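PDB 1R6V: subtilisin-like serine protease from Fervidobacterium pennivorans, which degrades keratin into peptides as a subtilisin-like serine protease, allowing the bacterium to grow on native feathers. Local coordinates for residues Y243-I254 with S274-A284; V387-K397 with V431-G439. The protein carries 1 engineered substitution. All blocks are in the same frame, centred on the assembly; numbering follows the deposited sequence.

Contact 1: residues Y243-I254 with S274-A284; sequences YVGDDYVAAGII and SYTMKEAFDYA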
loop_
_atom_site.group_PDB
_atom_site.type_symbol
_atom_site.label_atom_id
_atom_site.label_comp_id
_atom_site.label_asym_id
_atom_site.label_seq_id
_atom_site.Cartn_x
_atom_site.Cartn_y
_atom_site.Cartn_z
ATOM N N TYR A 243 -11.944 11.903 -2.653
ATOM C CA TYR A 243 -10.607 11.396 -2.317
ATOM C C TYR A 243 -9.601 12.265 -3.067
ATOM O O TYR A 243 -9.736 12.456 -4.277
ATOM C CB TYR A 243 -10.439 9.937 -2.742
ATOM C CG TYR A 243 -9.082 9.381 -2.380
ATOM C CD1 TYR A 243 -8.614 9.463 -1.067
ATOM C CD2 TYR A 243 -8.268 8.782 -3.336
ATOM C CE1 TYR A 243 -7.364 8.963 -0.709
ATOM C CE2 TYR A 243 -7.014 8.275 -2.992
ATOM C CZ TYR A 243 -6.571 8.374 -1.670
ATOM O OH TYR A 243 -5.320 7.886 -1.338
ATOM N N VAL A 244 -8.583 12.766 -2.365
ATOM C CA VAL A 244 -7.600 13.651 -2.980
ATOM C C VAL A 244 -6.541 12.958 -3.825
ATOM O O VAL A 244 -5.800 13.627 -4.540
ATOM C CB VAL A 244 -6.899 14.547 -1.914
ATOM C CG1 VAL A 244 -7.941 15.381 -1.189
ATOM C CG2 VAL A 244 -6.120 13.689 -0.911
ATOM N N GLY A 245 -6.472 11.633 -3.755
ATOM C CA GLY A 245 -5.479 10.912 -4.540
ATOM C C GLY A 245 -4.335 10.393 -3.678
ATOM O O GLY A 245 -3.993 11.000 -2.658
ATOM N N ASP A 246 -3.736 9.283 -4.092
ATOM C CA ASP A 246 -2.639 8.690 -3.327
ATOM C C ASP A 246 -1.455 9.649 -3.203
ATOM O O ASP A 246 -0.741 9.650 -2.185
ATOM C CB ASP A 246 -2.173 7.387 -3.972
ATOM C CG ASP A 246 -3.180 6.251 -3.833
ATOM O OD1 ASP A 246 -4.084 6.322 -2.977
ATOM O OD2 ASP A 246 -3.042 5.267 -4.587
ATOM N N ASP A 247 -1.238 10.464 -4.236
ATOM C CA ASP A 247 -0.156 11.430 -4.199
ATOM C C ASP A 247 -0.413 12.528 -3.163
ATOM O O ASP A 247 0.488 12.859 -2.396
ATOM C CB ASP A 247 0.101 12.029 -5.610
ATOM C CG ASP A 247 -1.162 12.559 -6.285
ATOM O OD1 ASP A 247 -2.283 12.176 -5.889
ATOM O OD2 ASP A 247 -1.025 13.360 -7.241
ATOM N N TYR A 248 -1.625 13.076 -3.100
ATOM C CA TYR A 248 -1.871 14.120 -2.115
ATOM C C TYR A 248 -1.955 13.558 -0.690
ATOM O O TYR A 248 -1.602 14.249 0.262
ATOM C CB TYR A 248 -3.115 14.945 -2.479
ATOM C CG TYR A 248 -2.879 15.839 -3.689
ATOM C CD1 TYR A 248 -3.303 15.459 -4.959
ATOM C CD2 TYR A 248 -2.184 17.037 -3.562
ATOM C CE1 TYR A 248 -3.033 16.262 -6.083
ATOM C CE2 TYR A 248 -1.909 17.845 -4.675
ATOM C CZ TYR A 248 -2.335 17.451 -5.925
ATOM O OH TYR A 248 -2.062 18.240 -7.017
ATOM N N VAL A 249 -2.403 12.315 -0.543
ATOM C CA VAL A 249 -2.427 11.700 0.787
ATOM C C VAL A 249 -0.966 11.556 1.260
ATOM O O VAL A 249 -0.644 11.868 2.409
ATOM C CB VAL A 249 -3.104 10.310 0.773
ATOM C CG1 VAL A 249 -2.882 9.613 2.131
ATOM C CG2 VAL A 249 -4.620 10.478 0.522
ATOM N N ALA A 250 -0.085 11.082 0.378
ATOM C CA ALA A 250 1.326 10.963 0.739
ATOM C C ALA A 250 1.860 12.336 1.184
ATOM O O ALA A 250 2.588 12.444 2.180
ATOM C CB ALA A 250 2.150 10.411 -0.456
ATOM N N ALA A 251 1.504 13.389 0.451
ATOM C CA ALA A 251 1.939 14.739 0.825
ATOM C C ALA A 251 1.428 15.090 2.218
ATOM O O ALA A 251 2.151 15.680 3.010
ATOM C CB ALA A 251 1.414 15.766 -0.174
ATOM N N GLY A 252 0.169 14.750 2.503
ATOM C CA GLY A 252 -0.393 15.038 3.819
ATOM C C GLY A 252 0.270 14.245 4.939
ATOM O O GLY A 252 0.469 14.760 6.045
ATOM N N ILE A 253 0.612 12.989 4.659
ATOM C CA ILE A 253 1.266 12.133 5.656
ATOM C C ILE A 253 2.671 12.646 5.915
ATOM O O ILE A 253 3.127 12.705 7.060
ATOM C CB ILE A 253 1.326 10.667 5.177
ATOM C CG1 ILE A 253 -0.069 10.041 5.315
ATOM C CG2 ILE A 253 2.363 9.856 5.984
ATOM C CD1 ILE A 253 -0.189 8.672 4.635
ATOM N N ILE A 254 3.347 13.040 4.846
ATOM C CA ILE A 254 4.700 13.585 4.998
ATOM C C ILE A 254 4.644 14.903 5.793
ATOM O O ILE A 254 5.459 15.152 6.689
ATOM C CB ILE A 254 5.363 13.839 3.618
ATOM C CG1 ILE A 254 6.017 12.558 3.071
ATOM C CG2 ILE A 254 6.507 14.858 3.787
ATOM C CD1 ILE A 254 5.145 11.315 3.007
ATOM N N SER A 274 -0.109 0.425 -3.554
ATOM C CA SER A 274 0.595 1.611 -4.041
ATOM C C SER A 274 2.000 1.673 -3.489
ATOM O O SER A 274 2.194 1.601 -2.273
ATOM C CB SER A 274 -0.182 2.867 -3.619
ATOM O OG SER A 274 0.581 4.057 -3.753
ATOM N N TYR A 275 2.989 1.793 -4.368
ATOM C CA TYR A 275 4.359 1.901 -3.881
ATOM C C TYR A 275 4.561 3.245 -3.218
ATOM O O TYR A 275 5.364 3.391 -2.283
ATOM C CB TYR A 275 5.357 1.724 -5.012
ATOM C CG TYR A 275 5.523 0.272 -5.385
ATOM C CD1 TYR A 275 4.661 -0.336 -6.289
ATOM C CD2 TYR A 275 6.539 -0.499 -4.812
ATOM C CE1 TYR A 275 4.808 -1.680 -6.624
ATOM C CE2 TYR A 275 6.691 -1.847 -5.141
ATOM C CZ TYR A 275 5.820 -2.419 -6.052
ATOM O OH TYR A 275 5.994 -3.730 -6.426
ATOM N N THR A 276 3.849 4.246 -3.721
ATOM C CA THR A 276 3.930 5.578 -3.151
ATOM C C THR A 276 3.370 5.600 -1.737
ATOM O O THR A 276 3.987 6.157 -0.823
ATOM C CB THR A 276 3.152 6.588 -4.012
ATOM O OG1 THR A 276 3.789 6.679 -5.285
ATOM C CG2 THR A 276 3.147 7.993 -3.364
ATOM N N MET A 277 2.201 4.992 -1.546
ATOM C CA MET A 277 1.613 4.982 -0.210
ATOM C C MET A 277 2.462 4.163 0.770
ATOM O O MET A 277 2.545 4.497 1.958
ATOM C CB MET A 277 0.183 4.434 -0.246
ATOM C CG MET A 277 -0.613 4.765 1.034
ATOM S SD MET A 277 -0.863 6.573 1.362
ATOM C CE MET A 277 -1.816 7.023 -0.287
ATOM N N LYS A 278 3.088 3.102 0.264
ATOM C CA LYS A 278 3.953 2.234 1.073
ATOM C C LYS A 278 5.089 3.116 1.571
ATOM O O LYS A 278 5.432 3.132 2.757
ATOM C CB LYS A 278 4.530 1.104 0.202
ATOM C CG LYS A 278 5.487 0.125 0.909
ATOM C CD LYS A 278 4.717 -0.905 1.702
ATOM C CE LYS A 278 5.593 -2.086 2.115
ATOM N NZ LYS A 278 6.640 -1.736 3.130
ATOM N N GLU A 279 5.660 3.873 0.641
ATOM C CA GLU A 279 6.769 4.763 0.989
ATOM C C GLU A 279 6.375 5.806 2.023
ATOM O O GLU A 279 7.144 6.130 2.927
ATOM C CB GLU A 279 7.299 5.489 -0.253
ATOM C CG GLU A 279 8.177 4.677 -1.149
ATOM C CD GLU A 279 9.452 4.205 -0.458
ATOM O OE1 GLU A 279 10.309 5.030 -0.083
ATOM O OE2 GLU A 279 9.592 2.996 -0.298
ATOM N N ALA A 280 5.170 6.351 1.894
ATOM C CA ALA A 280 4.710 7.358 2.834
ATOM C C ALA A 280 4.492 6.760 4.231
ATOM O O ALA A 280 4.852 7.366 5.244
ATOM C CB ALA A 280 3.429 7.980 2.323
ATOM N N PHE A 281 3.866 5.592 4.280
ATOM C CA PHE A 281 3.646 4.944 5.561
ATOM C C PHE A 281 4.960 4.564 6.209
ATOM O O PHE A 281 5.122 4.729 7.422
ATOM C CB PHE A 281 2.763 3.707 5.401
ATOM C CG PHE A 281 1.321 3.982 5.667
ATOM C CD1 PHE A 281 0.589 4.824 4.831
ATOM C CD2 PHE A 281 0.707 3.455 6.795
ATOM C CE1 PHE A 281 -0.756 5.151 5.124
ATOM C CE2 PHE A 281 -0.636 3.769 7.103
ATOM C CZ PHE A 281 -1.362 4.617 6.267
ATOM N N ASP A 282 5.903 4.080 5.407
ATOM C CA ASP A 282 7.207 3.681 5.933
ATOM C C ASP A 282 8.006 4.908 6.385
ATOM O O ASP A 282 8.781 4.837 7.338
ATOM C CB ASP A 282 7.973 2.864 4.880
ATOM C CG ASP A 282 7.346 1.489 4.628
ATOM O OD1 ASP A 282 6.404 1.118 5.377
ATOM O OD2 ASP A 282 7.795 0.787 3.690
ATOM N N TYR A 283 7.819 6.033 5.690
ATOM C CA TYR A 283 8.479 7.290 6.051
ATOM C C TYR A 283 8.004 7.708 7.443
ATOM O O TYR A 283 8.787 8.067 8.324
ATOM C CB TYR A 283 8.080 8.390 5.071
ATOM C CG TYR A 283 8.649 9.768 5.353
ATOM C CD1 TYR A 283 9.898 10.138 4.855
ATOM C CD2 TYR A 283 7.905 10.727 6.051
ATOM C CE1 TYR A 283 10.384 11.436 5.032
ATOM C CE2 TYR A 283 8.380 12.021 6.235
ATOM C CZ TYR A 283 9.621 12.368 5.721
ATOM O OH TYR A 283 10.107 13.641 5.888
ATOM N N ALA A 284 6.692 7.680 7.637
ATOM C CA ALA A 284 6.166 8.066 8.922
ATOM C C ALA A 284 6.686 7.132 10.032
ATOM O O ALA A 284 7.126 7.598 11.085
ATOM C CB ALA A 284 4.616 8.047 8.872
HETATM O O HOH W 1 -0.669 4.972 -5.877
#

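Contact 2: residues V387-K397 with V431-G439; sequences VTGVVAVLLQK and VKLDAALQG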
loop_
_atom_site.group_PDB
_atom_site.type_symbol
_atom_site.label_atom_id
_atom_site.label_comp_id
_atom_site.label_asym_id
_atom_site.label_seq_id
_atom_site.Cartn_x
_atom_site.Cartn_y
_atom_site.Cartn_z
ATOM N N VAL A 387 -8.321 3.414 19.765
ATOM C CA VAL A 387 -6.945 2.929 19.807
ATOM C C VAL A 387 -5.969 4.088 19.593
ATOM O O VAL A 387 -4.945 4.172 20.264
ATOM C CB VAL A 387 -6.701 1.829 18.750
ATOM C CG1 VAL A 387 -5.206 1.485 18.676
ATOM C CG2 VAL A 387 -7.487 0.579 19.128
ATOM N N THR A 388 -6.277 4.988 18.669
ATOM C CA THR A 388 -5.385 6.126 18.457
ATOM C C THR A 388 -5.263 6.924 19.758
ATOM O O THR A 388 -4.177 7.402 20.121
ATOM C CB THR A 388 -5.904 7.020 17.298
ATOM O OG1 THR A 388 -5.821 6.273 16.077
ATOM C CG2 THR A 388 -5.065 8.275 17.136
ATOM N N GLY A 389 -6.376 7.049 20.477
ATOM C CA GLY A 389 -6.363 7.757 21.749
ATOM C C GLY A 389 -5.515 7.030 22.789
ATOM O O GLY A 389 -4.772 7.645 23.558
ATOM N N VAL A 390 -5.626 5.708 22.826
ATOM C CA VAL A 390 -4.838 4.931 23.766
ATOM C C VAL A 390 -3.354 5.119 23.437
ATOM O O VAL A 390 -2.537 5.307 24.328
ATOM C CB VAL A 390 -5.211 3.432 23.707
ATOM C CG1 VAL A 390 -4.189 2.594 24.493
ATOM C CG2 VAL A 390 -6.604 3.230 24.319
ATOM N N VAL A 391 -3.007 5.055 22.151
ATOM C CA VAL A 391 -1.609 5.254 21.756
ATOM C C VAL A 391 -1.096 6.628 22.207
ATOM O O VAL A 391 0.040 6.763 22.682
ATOM C CB VAL A 391 -1.435 5.125 20.204
ATOM C CG1 VAL A 391 0.010 5.495 19.780
ATOM C CG2 VAL A 391 -1.726 3.687 19.774
ATOM N N ALA A 392 -1.913 7.665 22.034
ATOM C CA ALA A 392 -1.486 8.999 22.439
ATOM C C ALA A 392 -1.170 9.063 23.934
ATOM O O ALA A 392 -0.196 9.705 24.331
ATOM C CB ALA A 392 -2.559 10.035 22.073
ATOM N N VAL A 393 -1.995 8.418 24.754
ATOM C CA VAL A 393 -1.761 8.397 26.206
ATOM C C VAL A 393 -0.459 7.627 26.492
ATOM O O VAL A 393 0.387 8.069 27.280
ATOM C CB VAL A 393 -2.988 7.761 26.962
ATOM C CG1 VAL A 393 -2.710 7.670 28.478
ATOM C CG2 VAL A 393 -4.227 8.649 26.748
ATOM N N LEU A 394 -0.268 6.497 25.818
ATOM C CA LEU A 394 0.948 5.707 26.015
ATOM C C LEU A 394 2.212 6.452 25.617
ATOM O O LEU A 394 3.252 6.295 26.264
ATOM C CB LEU A 394 0.887 4.401 25.221
ATOM C CG LEU A 394 -0.222 3.419 25.622
ATOM C CD1 LEU A 394 -0.219 2.227 24.677
ATOM C CD2 LEU A 394 -0.003 2.940 27.066
ATOM N N LEU A 395 2.136 7.252 24.558
ATOM C CA LEU A 395 3.323 7.973 24.103
ATOM C C LEU A 395 3.755 9.022 25.108
ATOM O O LEU A 395 4.909 9.447 25.097
ATOM C CB LEU A 395 3.082 8.585 22.721
ATOM C CG LEU A 395 3.059 7.509 21.620
ATOM C CD1 LEU A 395 2.635 8.132 20.311
ATOM C CD2 LEU A 395 4.446 6.852 21.497
ATOM N N GLN A 396 2.838 9.451 25.972
ATOM C CA GLN A 396 3.212 10.410 27.005
ATOM C C GLN A 396 4.039 9.674 28.052
ATOM O O GLN A 396 5.074 10.172 28.510
ATOM C CB GLN A 396 1.992 11.008 27.706
ATOM C CG GLN A 396 2.392 11.925 28.866
ATOM C CD GLN A 396 1.200 12.486 29.604
ATOM O OE1 GLN A 396 0.079 12.462 29.098
ATOM N NE2 GLN A 396 1.434 13.004 30.805
ATOM N N LYS A 397 3.590 8.487 28.433
ATOM C CA LYS A 397 4.296 7.722 29.449
ATOM C C LYS A 397 5.573 7.037 28.975
ATOM O O LYS A 397 6.510 6.864 29.755
ATOM C CB LYS A 397 3.375 6.675 30.076
ATOM C CG LYS A 397 4.066 5.874 31.183
ATOM C CD LYS A 397 3.095 5.043 32.002
ATOM C CE LYS A 397 3.826 4.322 33.142
ATOM N NZ LYS A 397 2.905 3.510 33.986
ATOM N N VAL A 431 -8.790 -3.692 23.397
ATOM C CA VAL A 431 -7.688 -2.847 23.847
ATOM C C VAL A 431 -7.993 -2.361 25.277
ATOM O O VAL A 431 -9.123 -1.991 25.596
ATOM C CB VAL A 431 -7.491 -1.628 22.881
ATOM C CG1 VAL A 431 -8.685 -0.681 22.967
ATOM C CG2 VAL A 431 -6.184 -0.894 23.211
ATOM N N LYS A 432 -6.977 -2.372 26.136
ATOM C CA LYS A 432 -7.128 -1.946 27.518
ATOM C C LYS A 432 -6.082 -0.897 27.877
ATOM O O LYS A 432 -4.896 -1.208 28.039
ATOM C CB LYS A 432 -7.008 -3.155 28.450
ATOM C CG LYS A 432 -8.258 -4.028 28.467
ATOM C CD LYS A 432 -9.358 -3.283 29.193
ATOM C CE LYS A 432 -10.529 -4.178 29.493
ATOM N NZ LYS A 432 -11.581 -3.390 30.185
ATOM N N LEU A 433 -6.537 0.342 27.999
ATOM C CA LEU A 433 -5.647 1.455 28.324
ATOM C C LEU A 433 -5.048 1.292 29.714
ATOM O O LEU A 433 -3.859 1.546 29.920
ATOM C CB LEU A 433 -6.408 2.790 28.275
ATOM C CG LEU A 433 -5.684 4.101 27.923
ATOM C CD1 LEU A 433 -6.433 5.251 28.570
ATOM C CD2 LEU A 433 -4.238 4.093 28.348
ATOM N N ASP A 434 -5.857 0.867 30.677
ATOM C CA ASP A 434 -5.319 0.738 32.017
ATOM C C ASP A 434 -4.205 -0.302 32.104
ATOM O O ASP A 434 -3.150 -0.020 32.685
ATOM C CB ASP A 434 -6.433 0.492 33.064
ATOM C CG ASP A 434 -7.329 -0.709 32.753
ATOM O OD1 ASP A 434 -7.162 -1.367 31.708
ATOM O OD2 ASP A 434 -8.233 -0.990 33.583
ATOM N N ALA A 435 -4.413 -1.478 31.517
ATOM C CA ALA A 435 -3.391 -2.521 31.536
ATOM C C ALA A 435 -2.183 -2.104 30.695
ATOM O O ALA A 435 -1.028 -2.336 31.074
ATOM C CB ALA A 435 -3.964 -3.851 31.018
ATOM N N ALA A 436 -2.437 -1.470 29.554
ATOM C CA ALA A 436 -1.326 -1.042 28.702
ATOM C C ALA A 436 -0.461 0.008 29.391
ATOM O O ALA A 436 0.773 -0.047 29.331
ATOM C CB ALA A 436 -1.861 -0.483 27.376
ATOM N N LEU A 437 -1.100 0.956 30.067
ATOM C CA LEU A 437 -0.359 2.029 30.717
ATOM C C LEU A 437 0.548 1.512 31.836
ATOM O O LEU A 437 1.570 2.129 32.146
ATOM C CB LEU A 437 -1.327 3.089 31.259
ATOM C CG LEU A 437 -0.731 4.430 31.690
ATOM C CD1 LEU A 437 -0.031 5.100 30.517
ATOM C CD2 LEU A 437 -1.846 5.301 32.217
ATOM N N GLN A 438 0.172 0.391 32.438
ATOM C CA GLN A 438 0.976 -0.200 33.504
ATOM C C GLN A 438 2.326 -0.629 32.965
ATOM O O GLN A 438 3.338 -0.584 33.671
ATOM C CB GLN A 438 0.266 -1.407 34.116
ATOM C CG GLN A 438 -0.948 -1.024 34.938
ATOM C CD GLN A 438 -1.511 -2.189 35.712
ATOM O OE1 GLN A 438 -0.782 -2.884 36.415
ATOM N NE2 GLN A 438 -2.814 -2.408 35.593
ATOM N N GLY A 439 2.332 -1.043 31.705
ATOM C CA GLY A 439 3.558 -1.474 31.077
ATOM C C GLY A 439 4.138 -2.692 31.766
ATOM O O GLY A 439 3.409 -3.521 32.312
HETATM O O HOH W 2 4.277 1.766 35.884
#

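Contact 1: residues Y243-I254 with S274-A284
The Asp246 carboxylate is gripped at both oxygens and tied by one water to Ser274 at the start of the neighbouring helix. Water 1 bridges Asp246 OD2, at 2.7 Å, and Ser274 OG; Tyr96 N also bonds OD2. On the other oxygen, Arg98 forms a salt bridge and Tyr243 OH comes to 2.6 Å from Asp246 OD1, which lies in the plane of the Tyr243 ring, at its edge, and uses its anti lone pair. Ser274 OG accepts from Met277 N at 2.9 Å, a nearly straight N-cap bond (167°). Met277 turns CG away from its backbone N (chi1 -164°), then bends at chi2 and chi3, which carries the methyl across the groove. There CE lies 3.4 Å from Asp246 O and against Val249 CB, while SD rests beside Val249 CG1 and Ile253 CD1. One turn on, Ala250 CB meets Ala280 CB at 3.9 Å, small against small, where the backbones come nearest. Ile253 is a knob among Met277, Ala280, Phe281 and Ala284; its CD1 reaches 3.6 Å from Phe281 CE1. Ile254 lays CG1 over one face of the Tyr283 ring, a CH-pi contact 4.2 Å from the centroid, and bends CD1 onto Ala280. Helices 246-254 and 275-284 run almost parallel, 7° apart, joined by strand 263-269 in a helix-strand-helix unit of the subtilisin fold. The propeptide covers the helix starts and reaches along the first helix, where Leu59 packs on Ala250. Apolar side chains thus fill the interface, while Ser95, Tyr96 and Arg98 hold the start at Asp246; Glu93 binds Tyr275 N and Thr276 OG1, its charge probably favoured by the start of helix 275-284, as expected of a subtilase propeptide's docking surface.

Contact 2: residues V387-K397 with V431-G439
Val390 and Leu433 lie side by side, pointing opposite ways, with Val390 CG2 3.8 Å from Leu433 CG. With CG anti to its backbone N (chi1 -151°), Leu433 also sends CD2 to Val393 CG1, and these two side chains meet at about a right angle. Leu394 approaches from the flank: its CD2 covers Ala436 CB at 3.9 Å and touches the backbone N of Leu437. Lys397 runs fully extended across Leu437 at a slant, so tightly that Lys397 CD is 3.5 Å from Leu437 CD1. Its NZ donates to Leu437 O at 2.7 Å, tilted 28° from the carbonyl plane, and is also held by water 2 and a salt bridge to Glu150. An alanine in place of Lys397 would probably leave Leu437 O and Glu150 without this ammonium and strip the methylene cover from one side of Leu437. Helices 387-397 and 433-438 cross at -24°; the former continues the long helix that carries Ser381, the inferred charge-relay serine, near its start. Aliphatic packing therefore joins helix 433-438 to the C-terminal half of helix 380-397, with Val387 on Val431 extending the row, and one ammonium group pins the carbonyl at the C-terminal end.

How the contacts relate
Both contacts pair roughly parallel helices of the subtilisin-like catalytic domain, yet no helix is shared; their centres lie 26 Å apart and their nearest atoms about 10 Å. Strand 263-269 serves both: Met264, His266 and Trp268 touch side chains of contact 1, whereas Asn265 bonds Thr388 on the first helix of contact 2, consistent with helices on opposite faces of the central sheet. Both are buried. Contact 1 sits near the middle of the chain, beneath the propeptide, and pairs small residues, a methionine and aromatics with polar helix starts. Contact 2 is farther out, mostly valine and leucine, with its polar bond at the Lys397 rim.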